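Local coordinates for Beta/gama crystallin family protein (Methanosarcina acetivorans C2A, PDB 5HT9) that binds divalent metal ions such as calcium and magnesium through a beta/gamma-crystallin domain built of two Greek key motifs, at residues Asn30-Ile35 / Ser77-Arg82; Ser36-Lys41 / Ser66-Ala71. All coordinates share one frame; numbering follows the deposited sequence.

Contact 1 (Asn30-Ile35 / Ser77-Arg82); sequences NLNDKI and SISSFR. With MG (magnesium ion), chain D; MG (magnesium ion), chain E.
Asn32 and Ser79 meet because of their first torsions: in Asn32 CG stands anti to the backbone N (chi1 -180°), which carries the amide across to Ser79, whose OG in turn lies anti to its own carbonyl carbon. Ser79 OG donates to Asn32 OD1 over 2.6 Å, coming from above the carbonyl plane. Since its proton is spent there, the hydroxyl can turn lone-pair density to the magnesium ion of chain D, 2.1 Å from Ser79 OG. Asn32 is thus a second-shell residue that positions a first-shell one. Asp33, whose carboxylate probably brings negative charge to the ion, binds it through OD1 alone, while Ser77 contributes its backbone O; waters 2 and 3 and Glu49 O make up six ligands. Next to the metal site, Asp33 N donates to Ile78 O at 3.1 Å, pinning the loop to the turn before strand 80-83. Water 1 adds a bridge, giving a proton to Ile35 O and accepting one from Ser77 N. On the buried side Ile35 CD1 packs on Ile78 CG2 (3.7 Å), the two side chains crossing at about a right angle, and reaches Phe81 CE2 at 4.0 Å; branched aliphatic and aromatic groups suit this core. Ser79 and Ser80 both face Tyr48 in a classic beta bulge, and ligands drawn from both Greek keys are characteristic of the beta/gamma-crystallin metal site.

Contact 2 (Ser36-Lys41 / Ser66-Ala71); sequences SSIKVK and SSVESA. With MG (magnesium ion), chain E.
Val68 sits against Ser36 and Ile38, and its side chain can be followed outward from the backbone. Val68 CB lies 4.1 Å from Ser36 O, and the two methyls that part from there both border this oxygen. Val68 CG2, between the backbone N and the carbonyl carbon, is 3.8 Å from Ser36 O. Val68 CG1, anti to the carbonyl carbon (chi1 -68°), is about as near to it and also reaches Ile38 CD1 at 3.7 Å, where the two side chains cross at about a right angle. A short, branched residue suits the place, filling the space beside a backbone carbonyl while still touching the core. Cut back to an alanine, this position would probably leave Ile38 CD1 without its methyl neighbour and open a gap beside Ser36 O. The backbone bond runs from Val68 N to Ser36 O at 3.0 Å, and the donor stands well above the carbonyl plane; the CA of Ser67 adds a C-H...O contact to the same oxygen. Strand 37-42 belongs to a four-stranded antiparallel sheet of the beta/gamma-crystallin fold, where it pairs with strand 63-65, and the loop following that partner strand folds back over the start of strand 37-42. Here Ser36 and Ser37 both face Tyr8, forming a classic beta bulge. Ser36 OG binds the magnesium ion of chain E at 2.4 Å and is also hydrogen-bonded to Asp75. Ser37 CB meets Ser66 O at 3.3 Å, whereas the Ser37 hydroxyl serves His10 O and Phe13 N. Small hydroxyl residues also shape the other segment: Ser67 OG accepts from Ser70 N in an ST motif, and Ser70 OG returns a bond to Ser67 O at 2.8 Å.

In the fold
The first segments of contacts 1 and 2 are consecutive, Ile35 being followed by Ser36, and the centres of the two contacts lie about 12 Å apart. Their cores join where Ile78 CD1 meets Ile38 CD1 at 3.7 Å, and Ile35 O comes 3.9 Å from Val68 CG2. The magnesium ion of chain E is a second link: Lys34 O of contact 1 binds it at 2.4 Å, with Ser36 OG of contact 2, Glu9 O and Asn76 OD1 as further ligands. The other magnesium ion belongs to contact 1, so the run from Asp33 to Ser36 serves both metal sites, and the isoleucines pack in the shared interior.

Contact 1 (Asn30-Ile35 / Ser77-Arg82)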
loop_
_atom_site.group_PDB
_atom_site.type_symbol
_atom_site.label_atom_id
_atom_site.label_comp_id
_atom_site.label_asym_id
_atom_site.label_seq_id
_atom_site.Cartn_x
_atom_site.Cartn_y
_atom_site.Cartn_z
ATOM N N ASN A 30 -5.540 -10.500 1.693
ATOM C CA ASN A 30 -4.724 -11.270 0.775
ATOM C C ASN A 30 -3.279 -10.793 0.668
ATOM O O ASN A 30 -2.353 -11.601 0.641
ATOM C CB ASN A 30 -5.371 -11.244 -0.611
ATOM C CG ASN A 30 -6.889 -11.280 -0.544
ATOM O OD1 ASN A 30 -7.488 -12.340 -0.375
ATOM N ND2 ASN A 30 -7.517 -10.116 -0.673
ATOM N N LEU A 31 -3.081 -9.483 0.608
ATOM C CA LEU A 31 -1.747 -8.974 0.323
ATOM C C LEU A 31 -1.006 -8.498 1.571
ATOM O O LEU A 31 0.007 -7.796 1.461
ATOM C CB LEU A 31 -1.824 -7.848 -0.708
ATOM C CG LEU A 31 -2.502 -8.192 -2.038
ATOM C CD1 LEU A 31 -2.255 -7.106 -3.082
ATOM C CD2 LEU A 31 -2.064 -9.556 -2.565
ATOM N N ASN A 32 -1.497 -8.880 2.752
ATOM C CA ASN A 32 -0.769 -8.604 3.995
ATOM C C ASN A 32 0.647 -9.169 3.907
ATOM O O ASN A 32 0.832 -10.360 3.643
ATOM C CB ASN A 32 -1.499 -9.192 5.215
ATOM C CG ASN A 32 -0.772 -8.914 6.540
ATOM O OD1 ASN A 32 0.363 -8.445 6.556
ATOM N ND2 ASN A 32 -1.421 -9.234 7.652
ATOM N N ASP A 33 1.632 -8.300 4.131
ATOM C CA ASP A 33 3.050 -8.666 4.072
ATOM C C ASP A 33 3.470 -9.205 2.702
ATOM O O ASP A 33 4.474 -9.901 2.595
ATOM C CB ASP A 33 3.396 -9.702 5.155
ATOM C CG ASP A 33 3.862 -9.067 6.461
ATOM O OD1 ASP A 33 3.769 -7.824 6.612
ATOM O OD2 ASP A 33 4.335 -9.831 7.335
ATOM N N LYS A 34 2.707 -8.870 1.663
ATOM C CA LYS A 34 3.042 -9.283 0.303
ATOM C C LYS A 34 3.120 -8.110 -0.670
ATOM O O LYS A 34 3.402 -8.304 -1.849
ATOM C CB LYS A 34 2.023 -10.290 -0.225
ATOM C CG LYS A 34 2.087 -11.656 0.416
ATOM C CD LYS A 34 1.056 -12.574 -0.222
ATOM C CE LYS A 34 1.165 -13.995 0.316
ATOM N NZ LYS A 34 0.222 -14.923 -0.379
ATOM N N ILE A 35 2.875 -6.898 -0.190
ATOM C CA ILE A 35 2.824 -5.756 -1.094
ATOM C C ILE A 35 4.232 -5.361 -1.524
ATOM O O ILE A 35 5.096 -5.113 -0.687
ATOM C CB ILE A 35 2.097 -4.566 -0.444
ATOM C CG1 ILE A 35 0.645 -4.954 -0.148
ATOM C CG2 ILE A 35 2.145 -3.343 -1.358
ATOM C CD1 ILE A 35 -0.090 -3.927 0.684
ATOM N N SER A 77 6.053 -5.927 3.712
ATOM C CA SER A 77 5.867 -5.480 5.091
ATOM C C SER A 77 4.527 -4.783 5.335
ATOM O O SER A 77 3.953 -4.887 6.413
ATOM C CB SER A 77 6.992 -4.528 5.487
ATOM O OG SER A 77 8.216 -5.231 5.618
ATOM N N ILE A 78 4.047 -4.044 4.345
ATOM C CA ILE A 78 2.800 -3.311 4.513
ATOM C C ILE A 78 1.655 -4.260 4.844
ATOM O O ILE A 78 1.428 -5.246 4.144
ATOM C CB ILE A 78 2.458 -2.496 3.265
ATOM C CG1 ILE A 78 3.562 -1.464 3.010
ATOM C CG2 ILE A 78 1.102 -1.822 3.440
ATOM C CD1 ILE A 78 3.403 -0.694 1.727
ATOM N N SER A 79 0.962 -3.971 5.940
ATOM C CA SER A 79 -0.064 -4.866 6.463
ATOM C C SER A 79 -1.399 -4.153 6.665
ATOM O O SER A 79 -2.422 -4.794 6.902
ATOM C CB SER A 79 0.399 -5.497 7.785
ATOM O OG SER A 79 1.520 -6.338 7.585
ATOM N N SER A 80 -1.385 -2.822 6.601
ATOM C CA SER A 80 -2.621 -2.051 6.549
ATOM C C SER A 80 -2.330 -0.696 5.928
ATOM O O SER A 80 -1.181 -0.274 5.866
ATOM C CB SER A 80 -3.242 -1.883 7.945
ATOM O OG SER A 80 -2.306 -1.333 8.853
ATOM N N PHE A 81 -3.367 -0.029 5.440
ATOM C CA PHE A 81 -3.197 1.320 4.911
ATOM C C PHE A 81 -4.524 2.063 4.879
ATOM O O PHE A 81 -5.580 1.451 4.831
ATOM C CB PHE A 81 -2.551 1.283 3.517
ATOM C CG PHE A 81 -3.243 0.373 2.524
ATOM C CD1 PHE A 81 -4.300 0.840 1.756
ATOM C CD2 PHE A 81 -2.806 -0.920 2.329
ATOM C CE1 PHE A 81 -4.925 0.015 0.816
ATOM C CE2 PHE A 81 -3.431 -1.759 1.390
ATOM C CZ PHE A 81 -4.485 -1.283 0.637
ATOM N N ARG A 82 -4.468 3.385 4.950
ATOM C CA ARG A 82 -5.685 4.178 4.980
ATOM C C ARG A 82 -5.420 5.591 4.512
ATOM O O ARG A 82 -4.286 6.029 4.441
ATOM C CB ARG A 82 -6.278 4.223 6.384
ATOM C CG ARG A 82 -5.435 4.984 7.378
ATOM C CD ARG A 82 -6.239 5.152 8.629
ATOM N NE ARG A 82 -5.414 5.174 9.820
ATOM C CZ ARG A 82 -5.916 5.143 11.044
ATOM N NH1 ARG A 82 -7.234 5.102 11.204
ATOM N NH2 ARG A 82 -5.105 5.168 12.091
HETATM MG MG MG D . 3.573 -6.249 7.976
HETATM MG MG MG E . 5.454 -9.330 -2.542
HETATM O O HOH W 1 5.683 -3.983 1.829
HETATM O O HOH W 2 5.553 -6.211 8.474
HETATM O O HOH W 3 3.169 -7.576 9.629
#

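Contact 2 (Ser36-Lys41 / Ser66-Ala71)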
loop_
_atom_site.group_PDB
_atom_site.type_symbol
_atom_site.label_atom_id
_atom_site.label_comp_id
_atom_site.label_asym_id
_atom_site.label_seq_id
_atom_site.Cartn_x
_atom_site.Cartn_y
_atom_site.Cartn_z
ATOM N N SER A 36 4.457 -5.309 -2.836
ATOM C CA SER A 36 5.788 -5.066 -3.358
ATOM C C SER A 36 5.845 -3.867 -4.285
ATOM O O SER A 36 6.920 -3.353 -4.554
ATOM C CB SER A 36 6.310 -6.313 -4.087
ATOM O OG SER A 36 6.577 -7.349 -3.156
ATOM N N SER A 37 4.693 -3.452 -4.806
ATOM C CA SER A 37 4.614 -2.217 -5.563
ATOM C C SER A 37 3.234 -1.602 -5.383
ATOM O O SER A 37 2.286 -2.275 -4.962
ATOM C CB SER A 37 4.934 -2.444 -7.048
ATOM O OG SER A 37 4.084 -3.435 -7.600
ATOM N N ILE A 38 3.151 -0.305 -5.665
ATOM C CA ILE A 38 1.975 0.499 -5.345
ATOM C C ILE A 38 1.727 1.570 -6.392
ATOM O O ILE A 38 2.659 2.244 -6.811
ATOM C CB ILE A 38 2.145 1.229 -3.989
ATOM C CG1 ILE A 38 2.405 0.252 -2.839
ATOM C CG2 ILE A 38 0.944 2.118 -3.696
ATOM C CD1 ILE A 38 2.773 0.985 -1.530
ATOM N N LYS A 39 0.475 1.756 -6.786
ATOM C CA LYS A 39 0.087 2.945 -7.545
ATOM C C LYS A 39 -0.890 3.756 -6.720
ATOM O O LYS A 39 -2.026 3.340 -6.532
ATOM C CB LYS A 39 -0.567 2.583 -8.885
ATOM C CG LYS A 39 0.320 1.857 -9.873
ATOM C CD LYS A 39 -0.487 1.467 -11.107
ATOM C CE LYS A 39 0.330 0.589 -12.041
ATOM N NZ LYS A 39 -0.485 0.181 -13.212
ATOM N N VAL A 40 -0.467 4.907 -6.219
ATOM C CA VAL A 40 -1.443 5.797 -5.611
ATOM C C VAL A 40 -2.090 6.627 -6.716
ATOM O O VAL A 40 -1.407 7.353 -7.437
ATOM C CB VAL A 40 -0.824 6.726 -4.556
ATOM C CG1 VAL A 40 -1.903 7.651 -3.989
ATOM C CG2 VAL A 40 -0.194 5.904 -3.425
ATOM N N LYS A 41 -3.405 6.491 -6.859
ATOM C CA LYS A 41 -4.137 7.196 -7.904
ATOM C C LYS A 41 -4.564 8.589 -7.452
ATOM O O LYS A 41 -4.410 9.573 -8.179
ATOM C CB LYS A 41 -5.361 6.390 -8.330
ATOM C CG LYS A 41 -5.022 5.066 -8.998
ATOM C CD LYS A 41 -4.151 5.296 -10.220
ATOM C CE LYS A 41 -4.197 4.103 -11.172
ATOM N NZ LYS A 41 -3.586 4.430 -12.506
ATOM N N SER A 66 7.167 1.386 -8.418
ATOM C CA SER A 66 7.366 0.061 -9.015
ATOM C C SER A 66 8.003 -0.915 -8.041
ATOM O O SER A 66 7.987 -2.131 -8.248
ATOM C CB SER A 66 8.227 0.168 -10.277
ATOM O OG SER A 66 9.513 0.691 -9.964
ATOM N N SER A 67 8.584 -0.380 -6.977
ATOM C CA SER A 67 8.993 -1.201 -5.854
ATOM C C SER A 67 8.846 -0.358 -4.597
ATOM O O SER A 67 9.106 0.845 -4.618
ATOM C CB SER A 67 10.428 -1.703 -6.015
ATOM O OG SER A 67 11.345 -0.639 -5.856
ATOM N N VAL A 68 8.400 -0.973 -3.512
ATOM C CA VAL A 68 8.202 -0.211 -2.293
ATOM C C VAL A 68 9.564 0.115 -1.702
ATOM O O VAL A 68 9.726 1.165 -1.093
ATOM C CB VAL A 68 7.313 -0.953 -1.279
ATOM C CG1 VAL A 68 5.882 -1.030 -1.816
ATOM C CG2 VAL A 68 7.864 -2.356 -0.971
ATOM N N GLU A 69 10.552 -0.755 -1.922
ATOM C CA GLU A 69 11.922 -0.465 -1.483
ATOM C C GLU A 69 12.422 0.881 -2.022
ATOM O O GLU A 69 13.081 1.638 -1.308
ATOM C CB GLU A 69 12.888 -1.577 -1.908
ATOM C CG GLU A 69 12.741 -2.902 -1.156
ATOM C CD GLU A 69 13.284 -2.858 0.269
ATOM O OE1 GLU A 69 13.946 -1.858 0.633
ATOM O OE2 GLU A 69 13.049 -3.830 1.030
ATOM N N SER A 70 12.094 1.184 -3.275
ATOM C CA SER A 70 12.507 2.441 -3.888
ATOM C C SER A 70 11.862 3.632 -3.222
ATOM O O SER A 70 12.376 4.749 -3.305
ATOM C CB SER A 70 12.159 2.472 -5.370
ATOM O OG SER A 70 10.822 2.905 -5.570
ATOM N N ALA A 71 10.717 3.400 -2.592
ATOM C CA ALA A 71 9.985 4.460 -1.916
ATOM C C ALA A 71 10.321 4.514 -0.427
ATOM O O ALA A 71 9.630 5.172 0.339
ATOM C CB ALA A 71 8.486 4.270 -2.112
HETATM MG MG MG E . 5.454 -9.330 -2.542
#